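Local coordinates for protein cadherin-23 (Mus musculus, PDB 5UZ8) that probably mediates calcium-dependent adhesion in hearing mechanotransduction, through a long chain of cadherin repeats stiffened by calcium ions at their junctions, at residues D215-F223 / M245-N255; L285-V296 / G307-D317. All coordinates share one frame; numbering follows the deposited sequence. Where two conformers were deposited one is given.

Interaction 1: D215-F223 / M245-N255; sequences DVNDCRPQF and MLATDQDEGSN. With CA (calcium ion), chain E; CA (calcium ion), chain F; CA (calcium ion), chain G; GSH (glutathione), chain L.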
loop_
_atom_site.group_PDB
_atom_site.type_symbol
_atom_site.label_atom_id
_atom_site.label_comp_id
_atom_site.label_asym_id
_atom_site.label_seq_id
_atom_site.Cartn_x
_atom_site.Cartn_y
_atom_site.Cartn_z
ATOM N N ASP A 215 -10.818 -9.079 17.874
ATOM C CA ASP A 215 -11.773 -8.796 18.942
ATOM C C ASP A 215 -11.092 -8.654 20.298
ATOM O O ASP A 215 -10.162 -9.406 20.620
ATOM C CB ASP A 215 -12.789 -9.918 19.020
ATOM C CG ASP A 215 -14.029 -9.546 19.784
ATOM O OD1 ASP A 215 -14.537 -8.398 19.644
ATOM O OD2 ASP A 215 -14.513 -10.446 20.523
ATOM N N VAL A 216 -11.582 -7.704 21.068
ATOM C CA VAL A 216 -11.374 -7.603 22.508
ATOM C C VAL A 216 -12.758 -7.768 23.118
ATOM O O VAL A 216 -13.777 -7.378 22.506
ATOM C CB VAL A 216 -10.809 -6.203 22.852
ATOM C CG1 VAL A 216 -10.772 -5.914 24.340
ATOM C CG2 VAL A 216 -9.433 -6.098 22.234
ATOM N N ASN A 217 -12.819 -8.389 24.285
ATOM C CA ASN A 217 -14.111 -8.534 24.937
ATOM C C ASN A 217 -14.491 -7.190 25.562
ATOM O O ASN A 217 -14.205 -6.957 26.733
ATOM C CB ASN A 217 -14.078 -9.611 26.027
ATOM C CG ASN A 217 -15.463 -9.921 26.544
ATOM O OD1 ASN A 217 -16.429 -9.900 25.774
ATOM N ND2 ASN A 217 -15.587 -10.150 27.837
ATOM N N ASP A 218 -15.091 -6.281 24.791
ATOM C CA ASP A 218 -15.439 -4.960 25.322
ATOM C C ASP A 218 -16.941 -4.704 25.357
ATOM O O ASP A 218 -17.341 -3.601 25.635
ATOM C CB ASP A 218 -14.709 -3.833 24.599
ATOM C CG ASP A 218 -14.907 -3.833 23.048
ATOM O OD1 ASP A 218 -15.392 -4.803 22.421
ATOM O OD2 ASP A 218 -14.506 -2.799 22.441
ATOM N N CYS A 219 -17.746 -5.724 25.107
ATOM C CA CYS A 219 -19.203 -5.585 25.145
ATOM C C CYS A 219 -19.800 -6.548 26.184
ATOM O O CYS A 219 -19.564 -7.753 26.151
ATOM C CB CYS A 219 -19.793 -5.802 23.775
ATOM S SG CYS A 219 -19.044 -4.648 22.600
ATOM N N ARG A 220 -20.563 -5.988 27.120
ATOM C CA ARG A 220 -21.209 -6.788 28.125
ATOM C C ARG A 220 -22.517 -7.340 27.562
ATOM O O ARG A 220 -23.139 -6.733 26.700
ATOM C CB ARG A 220 -21.439 -5.999 29.431
ATOM C CG ARG A 220 -22.612 -5.049 29.359
ATOM C CD ARG A 220 -22.700 -4.149 30.555
ATOM N NE ARG A 220 -22.970 -4.877 31.784
ATOM C CZ ARG A 220 -23.201 -4.287 32.950
ATOM N NH1 ARG A 220 -23.271 -2.963 33.035
ATOM N NH2 ARG A 220 -23.394 -5.022 34.048
ATOM N N PRO A 221 -22.924 -8.514 28.035
ATOM C CA PRO A 221 -24.233 -9.074 27.695
ATOM C C PRO A 221 -25.383 -8.142 28.076
ATOM O O PRO A 221 -25.285 -7.445 29.095
ATOM C CB PRO A 221 -24.288 -10.335 28.532
ATOM C CG PRO A 221 -22.860 -10.703 28.750
ATOM C CD PRO A 221 -22.142 -9.408 28.909
ATOM N N GLN A 222 -26.417 -8.090 27.248
ATOM C CA GLN A 222 -27.581 -7.219 27.486
ATOM C C GLN A 222 -28.823 -8.002 27.321
ATOM O O GLN A 222 -28.950 -8.754 26.339
ATOM C CB GLN A 222 -27.809 -6.148 26.376
ATOM C CG GLN A 222 -26.782 -5.151 26.136
ATOM C CD GLN A 222 -27.237 -4.221 25.006
ATOM O OE1 GLN A 222 -26.973 -4.476 23.811
ATOM N NE2 GLN A 222 -27.974 -3.187 25.375
ATOM N N PHE A 223 -29.781 -7.736 28.201
ATOM C CA PHE A 223 -31.183 -8.071 27.932
ATOM C C PHE A 223 -31.947 -6.878 27.310
ATOM O O PHE A 223 -31.571 -5.703 27.452
ATOM C CB PHE A 223 -31.843 -8.519 29.226
ATOM C CG PHE A 223 -31.275 -9.793 29.788
ATOM C CD1 PHE A 223 -31.802 -11.028 29.424
ATOM C CD2 PHE A 223 -30.219 -9.769 30.678
ATOM C CE1 PHE A 223 -31.300 -12.208 29.958
ATOM C CE2 PHE A 223 -29.703 -10.948 31.225
ATOM C CZ PHE A 223 -30.239 -12.169 30.853
ATOM N N MET A 245 -35.189 -17.008 28.661
ATOM C CA MET A 245 -34.492 -15.738 28.769
ATOM C C MET A 245 -33.443 -15.700 27.667
ATOM O O MET A 245 -32.820 -16.731 27.351
ATOM C CB MET A 245 -33.826 -15.604 30.133
ATOM C CG MET A 245 -34.794 -15.633 31.313
ATOM S SD MET A 245 -36.129 -14.431 31.224
ATOM C CE MET A 245 -35.225 -12.888 31.292
ATOM N N LEU A 246 -33.249 -14.519 27.087
ATOM C CA LEU A 246 -32.309 -14.362 25.973
ATOM C C LEU A 246 -31.570 -13.033 26.092
ATOM O O LEU A 246 -32.166 -11.961 26.105
ATOM C CB LEU A 246 -33.047 -14.462 24.625
ATOM C CG LEU A 246 -32.181 -14.276 23.371
ATOM C CD1 LEU A 246 -31.229 -15.462 23.164
ATOM C CD2 LEU A 246 -33.031 -14.065 22.133
ATOM N N ALA A 247 -30.256 -13.113 26.221
ATOM C CA ALA A 247 -29.395 -11.944 26.178
ATOM C C ALA A 247 -28.599 -11.940 24.870
ATOM O O ALA A 247 -28.505 -12.976 24.197
ATOM C CB ALA A 247 -28.461 -11.945 27.365
ATOM N N THR A 248 -28.078 -10.764 24.519
ATOM C CA THR A 248 -27.213 -10.580 23.356
ATOM C C THR A 248 -25.861 -10.034 23.785
ATOM O O THR A 248 -25.732 -9.394 24.832
ATOM C CB THR A 248 -27.815 -9.617 22.316
ATOM O OG1 THR A 248 -28.054 -8.335 22.916
ATOM C CG2 THR A 248 -29.119 -10.178 21.761
ATOM N N ASP A 249 -24.864 -10.249 22.947
ATOM C CA ASP A 249 -23.508 -9.798 23.212
ATOM C C ASP A 249 -22.835 -9.594 21.873
ATOM O O ASP A 249 -22.835 -10.488 21.036
ATOM C CB ASP A 249 -22.782 -10.843 24.075
ATOM C CG ASP A 249 -21.381 -10.425 24.491
ATOM O OD1 ASP A 249 -20.570 -9.993 23.634
ATOM O OD2 ASP A 249 -21.047 -10.591 25.688
ATOM N N GLN A 250 -22.331 -8.381 21.646
ATOM C CA GLN A 250 -21.867 -7.954 20.328
ATOM C C GLN A 250 -20.464 -8.450 19.937
ATOM O O GLN A 250 -20.061 -8.300 18.801
ATOM C CB GLN A 250 -21.906 -6.433 20.252
ATOM C CG GLN A 250 -23.320 -5.840 20.423
ATOM C CD GLN A 250 -24.310 -6.444 19.479
ATOM O OE1 GLN A 250 -24.153 -6.302 18.260
ATOM N NE2 GLN A 250 -25.382 -7.054 20.015
ATOM N N ASP A 251 -19.735 -9.007 20.888
ATOM C CA ASP A 251 -18.380 -9.529 20.649
ATOM C C ASP A 251 -18.374 -10.804 19.791
ATOM O O ASP A 251 -19.397 -11.237 19.269
ATOM C CB ASP A 251 -17.663 -9.742 21.989
ATOM C CG ASP A 251 -17.429 -8.445 22.730
ATOM O OD1 ASP A 251 -16.934 -7.480 22.092
ATOM O OD2 ASP A 251 -17.738 -8.385 23.953
ATOM N N GLU A 252 -17.186 -11.343 19.584
ATOM C CA GLU A 252 -16.962 -12.479 18.717
ATOM C C GLU A 252 -16.581 -13.732 19.519
ATOM O O GLU A 252 -15.844 -13.664 20.501
ATOM C CB GLU A 252 -15.815 -12.121 17.751
ATOM C CG GLU A 252 -15.561 -13.146 16.659
ATOM C CD GLU A 252 -14.532 -12.695 15.627
ATOM O OE1 GLU A 252 -13.818 -11.689 15.800
ATOM O OE2 GLU A 252 -14.418 -13.382 14.606
ATOM N N GLY A 253 -17.011 -14.884 19.027
ATOM C CA GLY A 253 -16.527 -16.172 19.563
ATOM C C GLY A 253 -16.853 -16.329 21.049
ATOM O O GLY A 253 -17.953 -15.966 21.489
ATOM N N SER A 254 -15.887 -16.833 21.815
ATOM C CA SER A 254 -16.090 -17.030 23.249
ATOM C C SER A 254 -16.464 -15.722 23.969
ATOM O O SER A 254 -17.186 -15.761 24.962
ATOM C CB SER A 254 -14.864 -17.695 23.900
ATOM O OG SER A 254 -13.699 -16.906 23.715
ATOM N N ASN A 255 -16.038 -14.568 23.434
ATOM C CA ASN A 255 -16.365 -13.262 24.025
ATOM C C ASN A 255 -17.861 -12.903 23.995
ATOM O O ASN A 255 -18.290 -11.979 24.695
ATOM C CB ASN A 255 -15.513 -12.134 23.411
ATOM C CG ASN A 255 -14.038 -12.258 23.763
ATOM O OD1 ASN A 255 -13.684 -12.884 24.772
ATOM N ND2 ASN A 255 -13.158 -11.692 22.908
HETATM CA CA CA E . -18.745 -9.846 25.519
HETATM CA CA CA F . -15.268 -6.546 20.836
HETATM CA CA CA G . -15.583 -2.659 20.299
HETATM N N1 GSH L . -17.361 3.722 22.359
HETATM C CA1 GSH L . -16.520 2.607 22.769
HETATM C C1 GSH L . -15.300 2.561 21.881
HETATM O O11 GSH L . -15.234 3.386 20.940
HETATM O O12 GSH L . -14.434 1.682 22.110
HETATM C CB1 GSH L . -17.282 1.269 22.690
HETATM C CG1 GSH L . -17.690 0.916 21.260
HETATM C CD1 GSH L . -18.159 -0.517 21.169
HETATM O OE1 GSH L . -17.374 -1.457 21.265
HETATM N N2 GSH L . -19.457 -0.680 20.933
HETATM C CA2 GSH L . -20.047 -1.965 20.621
HETATM C C2 GSH L . -20.781 -1.927 19.311
HETATM O O2 GSH L . -21.722 -2.683 19.140
HETATM C CB2 GSH L . -20.969 -2.384 21.766
HETATM S SG2 GSH L . -19.975 -2.606 23.251
HETATM N N3 GSH L . -20.302 -1.100 18.373
HETATM C CA3 GSH L . -20.849 -1.009 17.033
HETATM C C3 GSH L . -21.428 0.357 16.729
HETATM O O31 GSH L . -22.011 0.488 15.629
HETATM O O32 GSH L . -21.278 1.304 17.545
HETATM O O HOH W 1 -11.194 -11.468 16.130
HETATM O O HOH W 2 -10.471 -11.705 23.127
HETATM O O HOH W 3 -25.772 -6.743 22.861
HETATM O O HOH W 4 -30.620 -7.525 24.067
HETATM O O HOH W 5 -14.367 -0.529 20.364
#
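The side chains of Asp-251 and Asp-215 cross at about a right angle, their carboxylate planes 53° apart, and both reach one calcium ion, Asp-251 OD1 at 2.3 Å and Asp-215 OD1 also at 2.3 Å. The other oxygen of Asp-251 goes to a second calcium ion, shared with Asn-217 OD1, Asn-255 O, Cys-219 O and both oxygens of Asp-249; Asp-299 completes this site. Asp-251 OD2 also takes the Cys-219 N-H on its syn lone pair (2.9 Å). With CG anti to the backbone N (chi1 -163°), Asp-215 brings OD2 up to Glu-252 N and Asn-255 ND2, each 3.0 Å away, which grip it from opposite faces. A leucine at Asn-255 would keep the calcium-binding carbonyl but would probably leave Asp-215 OD2 held by Glu-252 N on one face alone. Farther along, Gln-222 and Thr-248 pair their backbones, and Ala-247 CB, small enough to fit, sits over the Phe-223 ring, 3.9 Å from its centroid. Asp-218 bridges onward to a third calcium ion, which glutathione also binds. In this cadherin linker, oxygens that would otherwise repel lie close together, probably because calcium offsets their negative charge, so the junction's geometry probably depends on bound calcium.

Interaction 2: L285-V296 / G307-D317; sequences LQSYERFNLTVV and GTTMLLVEVID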
loop_
_atom_site.group_PDB
_atom_site.type_symbol
_atom_site.label_atom_id
_atom_site.label_comp_id
_atom_site.label_asym_id
_atom_site.label_seq_id
_atom_site.Cartn_x
_atom_site.Cartn_y
_atom_site.Cartn_z
ATOM N N LEU A 285 -45.455 -24.418 43.340
ATOM C CA LEU A 285 -45.609 -23.144 43.991
ATOM C C LEU A 285 -47.034 -23.029 44.489
ATOM O O LEU A 285 -47.963 -23.573 43.854
ATOM C CB LEU A 285 -45.338 -22.017 42.996
ATOM C CG LEU A 285 -44.045 -22.155 42.161
ATOM C CD1 LEU A 285 -43.924 -21.005 41.170
ATOM C CD2 LEU A 285 -42.850 -22.199 43.072
ATOM N N GLN A 286 -47.198 -22.332 45.615
ATOM C CA GLN A 286 -48.510 -22.028 46.149
ATOM C C GLN A 286 -48.906 -20.587 45.785
ATOM O O GLN A 286 -48.059 -19.729 45.493
ATOM C CB GLN A 286 -48.557 -22.270 47.661
ATOM C CG GLN A 286 -48.496 -23.764 48.009
ATOM C CD GLN A 286 -48.721 -24.065 49.480
ATOM O OE1 GLN A 286 -49.099 -23.193 50.267
ATOM N NE2 GLN A 286 -48.542 -25.344 49.850
ATOM N N SER A 287 -50.212 -20.341 45.789
ATOM C CA SER A 287 -50.758 -19.152 45.135
ATOM C C SER A 287 -50.319 -17.841 45.752
ATOM O O SER A 287 -50.407 -16.836 45.103
ATOM C CB SER A 287 -52.305 -19.177 45.127
ATOM O OG SER A 287 -52.835 -19.234 46.445
ATOM N N TYR A 288 -49.953 -17.841 47.035
ATOM C CA TYR A 288 -49.465 -16.641 47.698
ATOM C C TYR A 288 -48.056 -16.210 47.236
ATOM O O TYR A 288 -47.641 -15.084 47.510
ATOM C CB TYR A 288 -49.482 -16.818 49.232
ATOM C CG TYR A 288 -48.356 -17.698 49.736
ATOM C CD1 TYR A 288 -48.483 -19.078 49.738
ATOM C CD2 TYR A 288 -47.138 -17.140 50.179
ATOM C CE1 TYR A 288 -47.450 -19.908 50.187
ATOM C CE2 TYR A 288 -46.098 -17.960 50.603
ATOM C CZ TYR A 288 -46.266 -19.349 50.594
ATOM O OH TYR A 288 -45.243 -20.196 50.969
ATOM N N GLU A 289 -47.312 -17.110 46.598
ATOM C CA GLU A 289 -45.870 -16.879 46.337
ATOM C C GLU A 289 -45.633 -15.871 45.210
ATOM O O GLU A 289 -46.352 -15.876 44.210
ATOM C CB GLU A 289 -45.149 -18.200 46.057
ATOM C CG GLU A 289 -45.328 -19.198 47.211
ATOM C CD GLU A 289 -44.301 -20.316 47.204
ATOM O OE1 GLU A 289 -44.672 -21.477 46.941
ATOM O OE2 GLU A 289 -43.104 -19.987 47.391
ATOM N N ARG A 290 -44.632 -15.015 45.394
ATOM C CA ARG A 290 -44.229 -14.016 44.395
ATOM C C ARG A 290 -42.712 -13.882 44.451
ATOM O O ARG A 290 -42.132 -13.804 45.532
ATOM C CB ARG A 290 -44.808 -12.647 44.680
ATOM C CG ARG A 290 -46.332 -12.593 44.755
ATOM C CD ARG A 290 -46.890 -11.197 44.384
ATOM N NE ARG A 290 -45.842 -10.168 44.271
ATOM C CZ ARG A 290 -45.657 -9.329 43.238
ATOM N NH1 ARG A 290 -46.489 -9.300 42.180
ATOM N NH2 ARG A 290 -44.639 -8.465 43.280
ATOM N N PHE A 291 -42.088 -13.852 43.291
ATOM C CA PHE A 291 -40.646 -13.854 43.212
ATOM C C PHE A 291 -40.227 -12.702 42.305
ATOM O O PHE A 291 -40.901 -12.459 41.291
ATOM C CB PHE A 291 -40.169 -15.151 42.604
ATOM C CG PHE A 291 -40.618 -16.370 43.344
ATOM C CD1 PHE A 291 -41.834 -16.974 43.040
ATOM C CD2 PHE A 291 -39.853 -16.891 44.372
ATOM C CE1 PHE A 291 -42.262 -18.090 43.724
ATOM C CE2 PHE A 291 -40.268 -18.032 45.038
ATOM C CZ PHE A 291 -41.482 -18.616 44.728
ATOM N N ASN A 292 -39.170 -11.986 42.697
ATOM C CA ASN A 292 -38.474 -11.111 41.735
ATOM C C ASN A 292 -37.041 -11.613 41.654
ATOM O O ASN A 292 -36.210 -11.364 42.503
ATOM C CB ASN A 292 -38.576 -9.613 42.034
ATOM C CG ASN A 292 -38.449 -8.749 40.760
ATOM O OD1 ASN A 292 -38.378 -9.259 39.652
ATOM N ND2 ASN A 292 -38.430 -7.446 40.934
ATOM N N LEU A 293 -36.817 -12.398 40.612
ATOM C CA LEU A 293 -35.553 -13.099 40.384
ATOM C C LEU A 293 -34.620 -12.191 39.618
ATOM O O LEU A 293 -35.081 -11.278 38.883
ATOM C CB LEU A 293 -35.777 -14.352 39.561
ATOM C CG LEU A 293 -36.813 -15.335 40.111
ATOM C CD1 LEU A 293 -37.062 -16.516 39.164
ATOM C CD2 LEU A 293 -36.356 -15.809 41.460
ATOM N N THR A 294 -33.327 -12.402 39.815
ATOM C CA THR A 294 -32.329 -11.727 39.013
ATOM C C THR A 294 -31.733 -12.741 38.065
ATOM O O THR A 294 -31.232 -13.784 38.516
ATOM C CB THR A 294 -31.227 -11.138 39.898
ATOM O OG1 THR A 294 -31.801 -10.130 40.721
ATOM C CG2 THR A 294 -30.181 -10.488 39.035
ATOM N N VAL A 295 -31.842 -12.476 36.767
ATOM C CA VAL A 295 -31.324 -13.384 35.730
ATOM C C VAL A 295 -30.022 -12.760 35.255
ATOM O O VAL A 295 -29.984 -11.562 34.951
ATOM C CB VAL A 295 -32.302 -13.521 34.559
ATOM C CG1 VAL A 295 -31.799 -14.508 33.516
ATOM C CG2 VAL A 295 -33.666 -13.975 35.060
ATOM N N VAL A 296 -28.967 -13.558 35.203
ATOM C CA VAL A 296 -27.642 -13.075 34.840
ATOM C C VAL A 296 -27.210 -13.801 33.576
ATOM O O VAL A 296 -27.379 -15.012 33.493
ATOM C CB VAL A 296 -26.628 -13.411 35.939
ATOM C CG1 VAL A 296 -25.251 -12.819 35.646
ATOM C CG2 VAL A 296 -27.134 -12.981 37.296
ATOM N N GLY A 307 -24.386 -9.176 32.403
ATOM C CA GLY A 307 -25.515 -8.294 32.327
ATOM C C GLY A 307 -26.667 -8.998 33.043
ATOM O O GLY A 307 -26.686 -10.227 33.132
ATOM N N THR A 308 -27.609 -8.223 33.556
ATOM C CA THR A 308 -28.744 -8.785 34.270
ATOM C C THR A 308 -30.073 -8.189 33.800
ATOM O O THR A 308 -30.130 -7.166 33.114
ATOM C CB THR A 308 -28.682 -8.577 35.805
ATOM O OG1 THR A 308 -28.641 -7.183 36.113
ATOM C CG2 THR A 308 -27.484 -9.281 36.426
ATOM N N THR A 309 -31.125 -8.882 34.175
ATOM C CA THR A 309 -32.468 -8.346 34.135
ATOM C C THR A 309 -33.244 -8.976 35.278
ATOM O O THR A 309 -32.762 -9.924 35.915
ATOM C CB THR A 309 -33.128 -8.614 32.777
ATOM O OG1 THR A 309 -34.396 -7.953 32.735
ATOM C CG2 THR A 309 -33.317 -10.085 32.534
ATOM N N MET A 310 -34.410 -8.398 35.572
ATOM C CA MET A 310 -35.261 -8.912 36.629
ATOM C C MET A 310 -36.428 -9.679 36.018
ATOM O O MET A 310 -36.901 -9.352 34.920
ATOM C CB MET A 310 -35.744 -7.772 37.541
ATOM C CG MET A 310 -34.618 -7.056 38.289
ATOM S SD MET A 310 -33.491 -8.185 39.138
ATOM C CE MET A 310 -32.150 -7.118 39.677
ATOM N N LEU A 311 -36.874 -10.715 36.732
ATOM C CA LEU A 311 -37.961 -11.573 36.261
ATOM C C LEU A 311 -38.965 -11.704 37.411
ATOM O O LEU A 311 -38.637 -12.285 38.449
ATOM C CB LEU A 311 -37.445 -12.945 35.837
ATOM C CG LEU A 311 -38.500 -14.018 35.497
ATOM C CD1 LEU A 311 -39.385 -13.589 34.343
ATOM C CD2 LEU A 311 -37.866 -15.379 35.216
ATOM N N LEU A 312 -40.133 -11.099 37.242
ATOM C CA LEU A 312 -41.202 -11.206 38.233
ATOM C C LEU A 312 -41.975 -12.483 37.918
ATOM O O LEU A 312 -42.363 -12.698 36.775
ATOM C CB LEU A 312 -42.125 -10.006 38.164
ATOM C CG LEU A 312 -43.461 -10.128 38.890
ATOM C CD1 LEU A 312 -43.316 -10.547 40.367
ATOM C CD2 LEU A 312 -44.215 -8.812 38.738
ATOM N N VAL A 313 -42.166 -13.341 38.921
ATOM C CA VAL A 313 -43.000 -14.536 38.742
ATOM C C VAL A 313 -44.131 -14.517 39.751
ATOM O O VAL A 313 -43.879 -14.484 40.954
ATOM C CB VAL A 313 -42.200 -15.814 38.947
ATOM C CG1 VAL A 313 -43.083 -17.028 38.661
ATOM C CG2 VAL A 313 -40.964 -15.818 38.069
ATOM N N GLU A 314 -45.364 -14.484 39.261
ATOM C CA GLU A 314 -46.545 -14.574 40.126
ATOM C C GLU A 314 -47.174 -15.946 39.950
ATOM O O GLU A 314 -46.998 -16.597 38.918
ATOM C CB GLU A 314 -47.554 -13.447 39.845
ATOM C CG GLU A 314 -48.300 -13.527 38.516
ATOM C CD GLU A 314 -49.549 -12.654 38.482
ATOM O OE1 GLU A 314 -50.338 -12.775 37.508
ATOM O OE2 GLU A 314 -49.741 -11.853 39.432
ATOM N N VAL A 315 -47.884 -16.402 40.970
ATOM C CA VAL A 315 -48.469 -17.726 40.915
ATOM C C VAL A 315 -49.970 -17.519 40.817
ATOM O O VAL A 315 -50.538 -16.787 41.627
ATOM C CB VAL A 315 -48.111 -18.579 42.148
ATOM C CG1 VAL A 315 -48.724 -19.966 42.028
ATOM C CG2 VAL A 315 -46.594 -18.677 42.320
ATOM N N ILE A 316 -50.598 -18.146 39.839
ATOM C CA ILE A 316 -52.034 -17.917 39.625
ATOM C C ILE A 316 -52.850 -19.157 39.991
ATOM O O ILE A 316 -52.397 -20.303 39.839
ATOM C CB ILE A 316 -52.358 -17.433 38.194
ATOM C CG1 ILE A 316 -51.793 -18.388 37.143
ATOM C CG2 ILE A 316 -51.813 -16.017 37.990
ATOM C CD1 ILE A 316 -51.922 -17.897 35.716
ATOM N N ASP A 317 -54.067 -18.887 40.471
ATOM C CA ASP A 317 -55.010 -19.914 40.869
ATOM C C ASP A 317 -55.479 -20.584 39.571
ATOM O O ASP A 317 -55.571 -19.936 38.531
ATOM C CB ASP A 317 -56.193 -19.302 41.669
ATOM C CG ASP A 317 -55.740 -18.529 42.970
ATOM O OD1 ASP A 317 -55.199 -17.410 42.862
ATOM O OD2 ASP A 317 -55.977 -19.010 44.102
HETATM O O HOH W 6 -50.924 -15.101 43.392
HETATM O O HOH W 7 -53.091 -15.793 44.120
HETATM O O HOH W 8 -48.511 -14.760 43.272
#
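Leu-285 begins the contact with CB against Val-315 CG2, 3.6 Å away, an apolar fit; the branched Val-315 also lies against the type I turn that follows, CG1 near Gln-286 O and CG2 near Glu-289 O. That turn runs from Gln-286 to Glu-289; Glu-289 OE1 accepts the Gln-286 N-H, while its other oxygen forms a salt bridge with Arg-283. Next, Arg-290 bends at its third torsion (chi3 -10°) and sets one guanidinium face against Leu-312 CD1, which stands 3.5 Å above the plane, offset toward the rim, so the leucine supports the flat group while its charge stays near solvent. Phe-291 pairs with Val-313 through two backbone bonds, and its ring meets Phe-270 edge-to-face. These two strands form a beta hairpin and the central pair of a four-stranded sheet in the cadherin repeat, with 227-233 beside 307-316 and 259-263 beside 290-296. Asn-292 takes the opposite face, where a polar residue is suitable: in the conformer given, its OD1 accepts from Gln-227 NE2 on the neighbouring strand. Leu-293 returns to the buried side, its CD1 4.1 Å from Val-313 CG2 and alongside Leu-311. Thr-294 OG1 then runs alongside the Met-310 thioether on the Asn-292 face, in the conformer given of Met-310. Beta-branched Val-295 suits an extended strand, and its CG2 packs 4.0 Å from Leu-311 CB. Val-296 closes the walk with CG2 touching Thr-308 CG2 at 3.8 Å.

From the N terminus, the chain leaves strand 204-214 into 215-223, runs through strands 227-233 and 241-244, and returns at 245-255, so interaction 1 closes a loop of 21 intervening residues. Interaction 2 opens later, joining 285-296 to 307-317 across the ten residues between them. The two are in series and neither nest nor cross, with centres about 25 Å apart. They nevertheless touch: Phe-223 CG lies 3.4 Å from Thr-309 CG2, and Met-245 CE packs on that same methyl. Interaction 1 thus ties the calcium-bound junction between two cadherin repeats to the near end of the hairpin, which interaction 2 carries toward the C terminus.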